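Local atomic coordinates of membrane-bound lytic murein transglycosylase A (Burkholderia pseudomallei, PDB entry 6QK4), a protein that probably cleaves the beta-1,4 linkage between N-acetylmuramic acid and N-acetylglucosamine in peptidoglycan, forming a 1,6-anhydro bond in the N-acetylmuramic acid product. Residues A[158-163]-A[217-222]; A[23-28]-A[90-95]. All blocks are in the same frame, centred on the assembly; numbering follows the deposited sequence.

Contact 1 (A[158-163]-A[217-222]); sequences VDDPIE and GIKAWA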
loop_
_atom_site.group_PDB
_atom_site.type_symbol
_atom_site.label_atom_id
_atom_site.label_comp_id
_atom_site.label_asym_id
_atom_site.label_seq_id
_atom_site.Cartn_x
_atom_site.Cartn_y
_atom_site.Cartn_z
ATOM N N VAL A 158 -4.697 -12.719 -17.422
ATOM C CA VAL A 158 -5.084 -11.338 -17.179
ATOM C C VAL A 158 -5.037 -10.503 -18.470
ATOM O O VAL A 158 -4.681 -10.981 -19.555
ATOM C CB VAL A 158 -4.231 -10.714 -16.031
ATOM C CG1 VAL A 158 -4.363 -11.518 -14.758
ATOM C CG2 VAL A 158 -2.697 -10.610 -16.431
ATOM N N ASP A 159 -5.411 -9.232 -18.298
ATOM C CA ASP A 159 -5.803 -8.202 -19.251
ATOM C C ASP A 159 -4.632 -7.528 -19.931
ATOM O O ASP A 159 -4.774 -6.981 -21.034
ATOM C CB ASP A 159 -6.508 -7.091 -18.441
ATOM C CG ASP A 159 -7.773 -6.723 -19.010
ATOM O OD1 ASP A 159 -8.113 -7.351 -20.032
ATOM O OD2 ASP A 159 -8.405 -5.810 -18.483
ATOM N N ASP A 160 -3.484 -7.500 -19.257
ATOM C CA ASP A 160 -2.454 -6.556 -19.611
ATOM C C ASP A 160 -1.107 -7.144 -19.196
ATOM O O ASP A 160 -0.975 -7.604 -18.047
ATOM C CB ASP A 160 -2.709 -5.235 -18.886
ATOM C CG ASP A 160 -1.793 -4.145 -19.347
ATOM O OD1 ASP A 160 -0.591 -4.228 -19.053
ATOM O OD2 ASP A 160 -2.281 -3.229 -20.038
ATOM N N PRO A 161 -0.098 -7.123 -20.068
ATOM C CA PRO A 161 1.188 -7.768 -19.727
ATOM C C PRO A 161 2.023 -6.858 -18.834
ATOM O O PRO A 161 2.846 -7.358 -18.055
ATOM C CB PRO A 161 1.839 -8.018 -21.100
ATOM C CG PRO A 161 1.284 -6.946 -21.970
ATOM C CD PRO A 161 -0.159 -6.712 -21.476
ATOM N N ILE A 162 1.792 -5.544 -18.924
ATOM C CA ILE A 162 2.467 -4.585 -18.039
ATOM C C ILE A 162 1.942 -4.703 -16.612
ATOM O O ILE A 162 2.722 -4.730 -15.650
ATOM C CB ILE A 162 2.318 -3.135 -18.555
ATOM C CG1 ILE A 162 2.777 -3.004 -20.013
ATOM C CG2 ILE A 162 3.054 -2.145 -17.625
ATOM C CD1 ILE A 162 4.260 -3.126 -20.198
ATOM N N GLU A 163 0.617 -4.805 -16.441
ATOM C CA GLU A 163 0.076 -5.089 -15.113
ATOM C C GLU A 163 0.591 -6.409 -14.543
ATOM O O GLU A 163 0.859 -6.498 -13.342
ATOM C CB GLU A 163 -1.448 -5.097 -15.146
ATOM C CG GLU A 163 -2.025 -3.778 -15.607
ATOM C CD GLU A 163 -3.548 -3.719 -15.600
ATOM O OE1 GLU A 163 -4.189 -4.497 -14.881
ATOM O OE2 GLU A 163 -4.098 -2.849 -16.323
ATOM N N GLY A 217 2.915 5.616 -17.437
ATOM C CA GLY A 217 3.692 6.047 -18.606
ATOM C C GLY A 217 4.231 4.864 -19.393
ATOM O O GLY A 217 4.305 4.897 -20.638
ATOM N N ILE A 218 4.592 3.794 -18.679
ATOM C CA ILE A 218 5.063 2.583 -19.329
ATOM C C ILE A 218 3.925 1.936 -20.113
ATOM O O ILE A 218 4.096 1.542 -21.282
ATOM C CB ILE A 218 5.661 1.638 -18.274
ATOM C CG1 ILE A 218 6.907 2.296 -17.625
ATOM C CG2 ILE A 218 5.936 0.222 -18.906
ATOM C CD1 ILE A 218 7.458 1.531 -16.454
ATOM N N LYS A 219 2.734 1.855 -19.504
ATOM C CA LYS A 219 1.568 1.351 -20.238
ATOM C C LYS A 219 1.318 2.172 -21.492
ATOM O O LYS A 219 0.903 1.633 -22.526
ATOM C CB LYS A 219 0.310 1.384 -19.370
ATOM C CG LYS A 219 0.178 0.316 -18.309
ATOM C CD LYS A 219 -1.282 0.258 -17.821
ATOM C CE LYS A 219 -1.421 -0.497 -16.524
ATOM N NZ LYS A 219 -2.433 0.069 -15.553
ATOM N N ALA A 220 1.540 3.486 -21.420
ATOM C CA ALA A 220 1.240 4.312 -22.578
ATOM C C ALA A 220 2.240 4.028 -23.686
ATOM O O ALA A 220 1.867 3.824 -24.854
ATOM C CB ALA A 220 1.242 5.790 -22.186
ATOM N N TRP A 221 3.523 3.973 -23.321
ATOM C CA TRP A 221 4.567 3.612 -24.277
ATOM C C TRP A 221 4.306 2.251 -24.913
ATOM O O TRP A 221 4.549 2.066 -26.110
ATOM C CB TRP A 221 5.922 3.621 -23.579
ATOM C CG TRP A 221 7.054 3.363 -24.513
ATOM C CD1 TRP A 221 7.835 4.297 -25.154
ATOM C CD2 TRP A 221 7.558 2.081 -24.904
ATOM N NE1 TRP A 221 8.788 3.666 -25.934
ATOM C CE2 TRP A 221 8.638 2.307 -25.797
ATOM C CE3 TRP A 221 7.196 0.762 -24.595
ATOM C CZ2 TRP A 221 9.357 1.258 -26.368
ATOM C CZ3 TRP A 221 7.910 -0.279 -25.166
ATOM C CH2 TRP A 221 8.978 -0.023 -26.036
ATOM N N ALA A 222 3.856 1.279 -24.115
ATOM C CA ALA A 222 3.517 -0.045 -24.635
ATOM C C ALA A 222 2.361 0.028 -25.624
ATOM O O ALA A 222 2.388 -0.643 -26.666
ATOM C CB ALA A 222 3.171 -0.983 -23.476
#
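Ile162 packs against Ile218, Lys219 and Ala222 where the N-capped start of helix 161-170 meets helix 215-224, within the MltA-specific insert domain. CG2 of Ile162 touches both Ile218 and Lys219. It lies 3.9 Å from CG2 of Ile218, and the two isoleucines cross obliquely, branch to branch. The same CG2 comes within 3.8 Å of CG of Lys219, whose aliphatic chain runs antiparallel alongside Ile162. The other branch turns to the later end of the segment: CG1 of Ile162 meets CB of Ala222 at 4.0 Å. With CG1 beside the backbone N (chi1 -54°), this branch lies on Ala222, and its CD1 also reaches CG2 of Ile218.

Beside this apolar patch runs a charged edge. The Lys219 chain is bent at its end and reaches Glu163 in a long salt bridge, 3.4 Å from NZ of Lys219 to OE2 of Glu163, weak as a hydrogen bond. The methylene groups pack too: CE of Lys219 lies against CG of Glu163 at 3.5 Å. The stronger polar partner of this ammonium is Asp326, in a second salt bridge, and OE1 of Gln216 also accepts from NZ.

Further out, Leu233 of helix 229-234 also touches Ile162, while Ile198 and Leu202 of helix 198-204 cover Ile218. Asp160 is the N-cap that sets the start of helix 161-170. Its OD1 accepts a weak bond from Ile162 N and a straighter one, 2.9 Å, from Glu163 N, which meets OD1 on the anti side, 34° out of the carboxylate plane.

Contact 2 (A[23-28]-A[90-95]); sequences ARLTPV and FQFANN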
loop_
_atom_site.group_PDB
_atom_site.type_symbol
_atom_site.label_atom_id
_atom_site.label_comp_id
_atom_site.label_asym_id
_atom_site.label_seq_id
_atom_site.Cartn_x
_atom_site.Cartn_y
_atom_site.Cartn_z
ATOM N N ALA A 23 10.435 13.907 25.483
ATOM C CA ALA A 23 9.788 12.646 25.829
ATOM C C ALA A 23 9.338 11.932 24.563
ATOM O O ALA A 23 9.081 12.556 23.522
ATOM C CB ALA A 23 8.583 12.878 26.753
ATOM N N ARG A 24 9.212 10.609 24.685
ATOM C CA ARG A 24 8.676 9.764 23.604
ATOM C C ARG A 24 7.222 10.137 23.238
ATOM O O ARG A 24 6.862 10.223 22.038
ATOM C CB ARG A 24 8.762 8.309 24.070
ATOM C CG ARG A 24 7.990 7.297 23.224
ATOM C CD ARG A 24 8.713 7.068 21.936
ATOM N NE ARG A 24 8.699 5.646 21.494
ATOM C CZ ARG A 24 9.384 5.196 20.453
ATOM N NH1 ARG A 24 10.107 6.046 19.696
ATOM N NH2 ARG A 24 9.347 3.877 20.141
ATOM N N LEU A 25 6.370 10.347 24.238
ATOM C CA LEU A 25 4.971 10.753 24.071
ATOM C C LEU A 25 4.676 11.988 24.910
ATOM O O LEU A 25 4.807 11.943 26.138
ATOM C CB LEU A 25 3.991 9.625 24.459
ATOM C CG LEU A 25 3.956 8.469 23.440
ATOM C CD1 LEU A 25 3.408 7.176 24.122
ATOM C CD2 LEU A 25 3.119 8.839 22.164
ATOM N N THR A 26 4.180 13.036 24.269
ATOM C CA THR A 26 3.874 14.298 24.954
ATOM C C THR A 26 2.424 14.646 24.675
ATOM O O THR A 26 2.080 14.976 23.519
ATOM C CB THR A 26 4.763 15.442 24.469
ATOM O OG1 THR A 26 6.142 15.070 24.548
ATOM C CG2 THR A 26 4.496 16.693 25.374
ATOM N N PRO A 27 1.529 14.633 25.669
ATOM C CA PRO A 27 0.146 15.066 25.407
ATOM C C PRO A 27 0.066 16.526 24.996
ATOM O O PRO A 27 0.748 17.399 25.554
ATOM C CB PRO A 27 -0.561 14.850 26.763
ATOM C CG PRO A 27 0.598 15.049 27.796
ATOM C CD PRO A 27 1.816 14.393 27.116
ATOM N N VAL A 28 -0.783 16.803 24.015
ATOM C CA VAL A 28 -0.995 18.173 23.549
ATOM C C VAL A 28 -2.497 18.396 23.376
ATOM O O VAL A 28 -3.297 17.472 23.408
ATOM C CB VAL A 28 -0.238 18.471 22.248
ATOM C CG1 VAL A 28 1.259 18.211 22.386
ATOM C CG2 VAL A 28 -0.815 17.570 21.106
ATOM N N PHE A 90 -1.014 12.656 21.369
ATOM C CA PHE A 90 0.309 12.713 21.984
ATOM C C PHE A 90 1.342 12.885 20.891
ATOM O O PHE A 90 1.511 11.993 20.050
ATOM C CB PHE A 90 0.676 11.456 22.776
ATOM C CG PHE A 90 -0.100 11.308 24.075
ATOM C CD1 PHE A 90 -1.444 10.991 24.022
ATOM C CD2 PHE A 90 0.522 11.437 25.345
ATOM C CE1 PHE A 90 -2.204 10.855 25.176
ATOM C CE2 PHE A 90 -0.249 11.256 26.513
ATOM C CZ PHE A 90 -1.606 10.991 26.407
ATOM N N GLN A 91 2.049 14.000 20.918
ATOM C CA GLN A 91 3.173 14.165 19.974
ATOM C C GLN A 91 4.190 13.031 20.159
ATOM O O GLN A 91 4.566 12.708 21.286
ATOM C CB GLN A 91 3.804 15.566 20.212
ATOM C CG GLN A 91 5.179 15.727 19.560
ATOM C CD GLN A 91 5.910 16.895 20.146
ATOM O OE1 GLN A 91 5.728 18.024 19.696
ATOM N NE2 GLN A 91 6.730 16.638 21.146
ATOM N N PHE A 92 4.579 12.358 19.048
ATOM C CA PHE A 92 5.362 11.119 19.105
ATOM C C PHE A 92 6.770 11.367 18.591
ATOM O O PHE A 92 6.946 11.856 17.459
ATOM C CB PHE A 92 4.677 10.080 18.235
ATOM C CG PHE A 92 5.299 8.708 18.290
ATOM C CD1 PHE A 92 5.607 8.124 19.506
ATOM C CD2 PHE A 92 5.533 8.005 17.115
ATOM C CE1 PHE A 92 6.146 6.805 19.554
ATOM C CE2 PHE A 92 6.110 6.714 17.166
ATOM C CZ PHE A 92 6.399 6.116 18.378
ATOM N N ALA A 93 7.772 11.066 19.417
ATOM C CA ALA A 93 9.146 11.242 18.983
ATOM C C ALA A 93 9.904 9.923 18.855
ATOM O O ALA A 93 9.600 8.923 19.528
ATOM C CB ALA A 93 9.894 12.164 19.948
ATOM N N ASN A 94 10.915 9.947 17.988
ATOM C CA ASN A 94 11.905 8.871 17.917
ATOM C C ASN A 94 12.677 8.749 19.238
ATOM O O ASN A 94 12.743 9.670 20.043
ATOM C CB ASN A 94 12.893 9.156 16.786
ATOM C CG ASN A 94 12.266 8.996 15.435
ATOM O OD1 ASN A 94 11.702 7.941 15.148
ATOM N ND2 ASN A 94 12.328 10.059 14.607
ATOM N N ASN A 95 13.297 7.589 19.459
ATOM C CA ASN A 95 13.970 7.451 20.763
ATOM C C ASN A 95 15.192 8.364 20.888
ATOM O O ASN A 95 15.631 8.666 22.018
ATOM C CB ASN A 95 14.364 5.988 20.997
ATOM C CG ASN A 95 13.157 5.133 21.429
ATOM O OD1 ASN A 95 12.356 5.544 22.284
ATOM N ND2 ASN A 95 13.019 3.947 20.821
HETATM O O HOH W 1 6.917 13.766 22.230
#
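Arg24 sends its CG away from the backbone N (chi1 168°), then bends at chi2 and chi3, which lays its chain alongside the Phe92 ring, the two heading together. CE1 of Phe92 lies over one guanidinium face, toward its rim, 3.4 Å from NE of Arg24, and the two planes are 50° apart. Asn95 OD1 lies over the other face, too badly aligned to bond. NH1 of Arg24 instead donates to Ala93 O at 2.9 Å, in the carbonyl plane on a lone pair.

The backbones form an antiparallel ladder that fastens the N-terminal strand 25-27 to strand 87-92, which pairs on its other side with 336-346. Thr26 and Gln91 are its hydrogen-bonded pair. Pro27 covers one face of the Phe90 ring in a CH-pi contact, CB 4.0 Å from the centroid. CD2 of Leu25 bridges Phe90 CB (3.6 Å) and Phe92 CD1 (3.7 Å). Phe345 of strand 336-346 meets Phe90 edge-to-face.

On the side of Thr26 and Gln91, one water donates to the carbonyls of Ala23 and Gln91 and accepts from Thr26 OG1 and Gln91 NE2. Four bonds thus hold this water, and it ties the two side chains together although their polar atoms do not bond directly.

How the contacts relate
Contact 2 comes first along the chain and closes before contact 1 opens. Their centres are 45 Å apart, their nearest atoms about 33 Å, and they sit on opposite sides of the centre of the chain. Contact 2 is a surface contact that adds the short strand 25-27 to the edge of strand 87-92, which pairs in turn with strand 336-346. Contact 1 is buried and joins two helices of the MltA-specific insert domain. Strand 101-114 pairs with 336-346 and also touches residues at the start of helix 161-170, so it spans from one region toward the other. The two contacts therefore belong to separate parts of the fold.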